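Local coordinates for tryptophan halogenase superfamily (Brevundimonas sp. BAL3, PDB 6FRL), which is a flavin-dependent halogenase that prefers bromination over chlorination, probably acting on indole-type substrates as its tryptophan halogenase relatives do, at residues C84-R89 and A140-G145. Residues are numbered along the deposited sequence; the frame is centred on the assembly and turned at random.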
ATOM      1  N   CYS B  84     -21.170  13.500  16.768  1.00 27.20           N
ATOM      2  CA  CYS B  84     -20.778  12.685  15.621  1.00 27.24           C
ATOM      3  C   CYS B  84     -20.348  13.518  14.412  1.00 27.73           C
ATOM      4  O   CYS B  84     -20.899  14.600  14.174  1.00 25.18           O
ATOM      5  CB  CYS B  84     -21.941  11.788  15.195  1.00 27.88           C
ATOM      6  SG  CYS B  84     -22.601  10.771  16.527  1.00 28.84           S
ATOM      7  N   LYS B  85     -19.350  13.016  13.681  1.00 27.62           N
ATOM      8  CA  LYS B  85     -18.900  13.629  12.427  1.00 29.69           C
ATOM      9  C   LYS B  85     -18.920  12.596  11.304  1.00 32.32           C
ATOM     10  O   LYS B  85     -18.087  11.655  11.285  1.00 32.29           O
ATOM     11  CB  LYS B  85     -17.490  14.208  12.534  1.00 28.52           C
ATOM     12  CG  LYS B  85     -17.032  14.809  11.197  1.00 28.90           C
ATOM     13  CD  LYS B  85     -15.669  15.447  11.244  1.00 27.73           C
ATOM     14  CE  LYS B  85     -15.133  15.785   9.868  1.00 25.84           C
ATOM     15  NZ  LYS B  85     -13.637  15.939   9.863  1.00 25.92           N
ATOM     16  N   LEU B  86     -19.857  12.775  10.370  1.00 33.17           N
ATOM     17  CA  LEU B  86     -19.927  11.901   9.196  1.00 33.82           C
ATOM     18  C   LEU B  86     -19.080  12.322   7.969  1.00 34.24           C
ATOM     19  O   LEU B  86     -18.947  11.538   7.030  1.00 31.23           O
ATOM     20  CB  LEU B  86     -21.373  11.731   8.779  1.00 33.51           C
ATOM     21  CG  LEU B  86     -22.145  10.822   9.729  1.00 33.47           C
ATOM     22  CD1 LEU B  86     -23.614  10.901   9.373  1.00 34.02           C
ATOM     23  CD2 LEU B  86     -21.642   9.389   9.696  1.00 32.51           C
ATOM     24  N   GLY B  87     -18.539  13.543   7.993  1.00 33.25           N
ATOM     25  CA  GLY B  87     -17.736  14.109   6.894  1.00 33.10           C
ATOM     26  C   GLY B  87     -17.642  15.631   6.979  1.00 30.59           C
ATOM     27  O   GLY B  87     -18.023  16.229   7.994  1.00 34.18           O
ATOM     28  N   ILE B  88     -17.156  16.274   5.931  1.00 28.60           N
ATOM     29  CA  ILE B  88     -17.063  17.747   5.920  1.00 28.99           C
ATOM     30  C   ILE B  88     -17.896  18.291   4.793  1.00 30.04           C
ATOM     31  O   ILE B  88     -17.895  17.734   3.689  1.00 34.14           O
ATOM     32  CB  ILE B  88     -15.620  18.233   5.702  1.00 28.94           C
ATOM     33  CG1 ILE B  88     -14.698  17.669   6.782  1.00 29.08           C
ATOM     34  CG2 ILE B  88     -15.542  19.764   5.649  1.00 28.57           C
ATOM     35  CD1 ILE B  88     -13.220  17.979   6.532  1.00 30.40           C
ATOM     36  N   ARG B  89     -18.599  19.385   5.062  1.00 31.75           N
ATOM     37  CA  ARG B  89     -19.476  19.991   4.070  1.00 31.58           C
ATOM     38  C   ARG B  89     -18.875  21.269   3.488  1.00 28.43           C
ATOM     39  O   ARG B  89     -18.676  22.227   4.209  1.00 32.98           O
ATOM     40  CB  ARG B  89     -20.829  20.255   4.697  1.00 34.04           C
ATOM     41  CG  ARG B  89     -21.891  20.622   3.681  1.00 36.96           C
ATOM     42  CD  ARG B  89     -23.259  20.572   4.299  1.00 37.85           C
ATOM     43  NE  ARG B  89     -24.301  20.794   3.300  1.00 42.46           N
ATOM     44  CZ  ARG B  89     -25.591  20.507   3.466  1.00 40.46           C
ATOM     45  NH1 ARG B  89     -26.040  20.001   4.602  1.00 37.49           N
ATOM     46  NH2 ARG B  89     -26.446  20.738   2.478  1.00 42.29           N
ATOM     47  N   ALA B 140     -25.263  10.920   2.298  1.00 31.72           N
ATOM     48  CA  ALA B 140     -26.739  11.009   2.411  1.00 30.10           C
ATOM     49  C   ALA B 140     -27.188  11.170   3.870  1.00 30.21           C
ATOM     50  O   ALA B 140     -28.051  11.992   4.161  1.00 28.25           O
ATOM     51  CB  ALA B 140     -27.402   9.784   1.772  1.00 28.02           C
ATOM     52  N   LEU B 141     -26.602  10.381   4.775  1.00 31.44           N
ATOM     53  CA  LEU B 141     -26.875  10.517   6.224  1.00 30.83           C
ATOM     54  C   LEU B 141     -26.448  11.902   6.726  1.00 31.37           C
ATOM     55  O   LEU B 141     -27.189  12.529   7.449  1.00 33.02           O
ATOM     56  CB  LEU B 141     -26.172   9.415   7.029  1.00 32.17           C
ATOM     57  CG  LEU B 141     -26.684   7.972   7.042  1.00 29.94           C
ATOM     58  CD1 LEU B 141     -25.664   7.014   7.654  1.00 30.12           C
ATOM     59  CD2 LEU B 141     -27.946   7.862   7.838  1.00 30.40           C
ATOM     60  N   ALA B 142     -25.274  12.399   6.336  1.00 31.95           N
ATOM     61  CA  ALA B 142     -24.870  13.752   6.775  1.00 34.45           C
ATOM     62  C   ALA B 142     -25.834  14.845   6.296  1.00 36.48           C
ATOM     63  O   ALA B 142     -26.230  15.723   7.078  1.00 39.16           O
ATOM     64  CB  ALA B 142     -23.450  14.087   6.320  1.00 33.85           C
ATOM     65  N   ALA B 143     -26.190  14.809   5.012  1.00 37.58           N
ATOM     66  CA  ALA B 143     -27.163  15.770   4.440  1.00 34.55           C
ATOM     67  C   ALA B 143     -28.567  15.650   5.086  1.00 33.94           C
ATOM     68  O   ALA B 143     -29.243  16.653   5.251  1.00 32.76           O
ATOM     69  CB  ALA B 143     -27.272  15.578   2.942  1.00 33.73           C
ATOM     70  N   GLY B 144     -28.970  14.433   5.487  1.00 32.52           N
ATOM     71  CA  GLY B 144     -30.235  14.212   6.159  1.00 29.50           C
ATOM     72  C   GLY B 144     -30.324  14.513   7.651  1.00 30.92           C
ATOM     73  O   GLY B 144     -31.346  14.207   8.283  1.00 31.00           O
ATOM     74  N   GLY B 145     -29.283  15.100   8.235  1.00 31.58           N
ATOM     75  CA  GLY B 145     -29.190  15.263   9.696  1.00 31.62           C
ATOM     76  C   GLY B 145     -29.356  13.964  10.489  1.00 32.22           C
ATOM     77  O   GLY B 145     -29.771  14.016  11.640  1.00 33.48           O
TER
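Apolar packing carries most of this contact: Leu86, at the short break between strands 83-85 and 87-91, lies against the last turn of helix 137-143. Its CD1 methyl reaches furthest, meeting Leu141 CB at 3.8 Å and settling at 3.8 Å from the backbone N of Ala142. Nearer the main chain, Leu86 CB faces Ala142 CB at 4.0 Å. Leu86 holds CG anti to its own carbonyl carbon (chi1 -74°), and from there one methyl branch reaches over the helix backbone between Leu141 and Ala142. The small Ala142 side chain permits a close approach, with Leu86 CA and Ala142 CA 5.8 Å apart. Ile101 of strand 99-103 also touches Ala142 and Ala143.

The charged side chain of Arg89 adds a loose, non-polar approach at the edge. Extended, with CG anti to its backbone N (chi1 -168°), it brings its guanidinium obliquely past the helix end, NH1 lying 4.4 Å from Ala143 CA, while NH2 makes a salt bridge to Asp99.

Backbone hydrogen bonds close the helix. Gly144 N donates one to Ala140 O (2.9 Å), and a Schellman motif follows, with Gly145 at C-prime in positive phi; Lys146 N bonds to Leu141 O, and the Gly145 N to Ala142 O bond is weak.

With Arg89 NH2 paired to Asp99 and the rest of the contact apolar, the interface joins helix to strands through van der Waals packing, so its fit depends on side-chain shape rather than on directional bonds between the two segments.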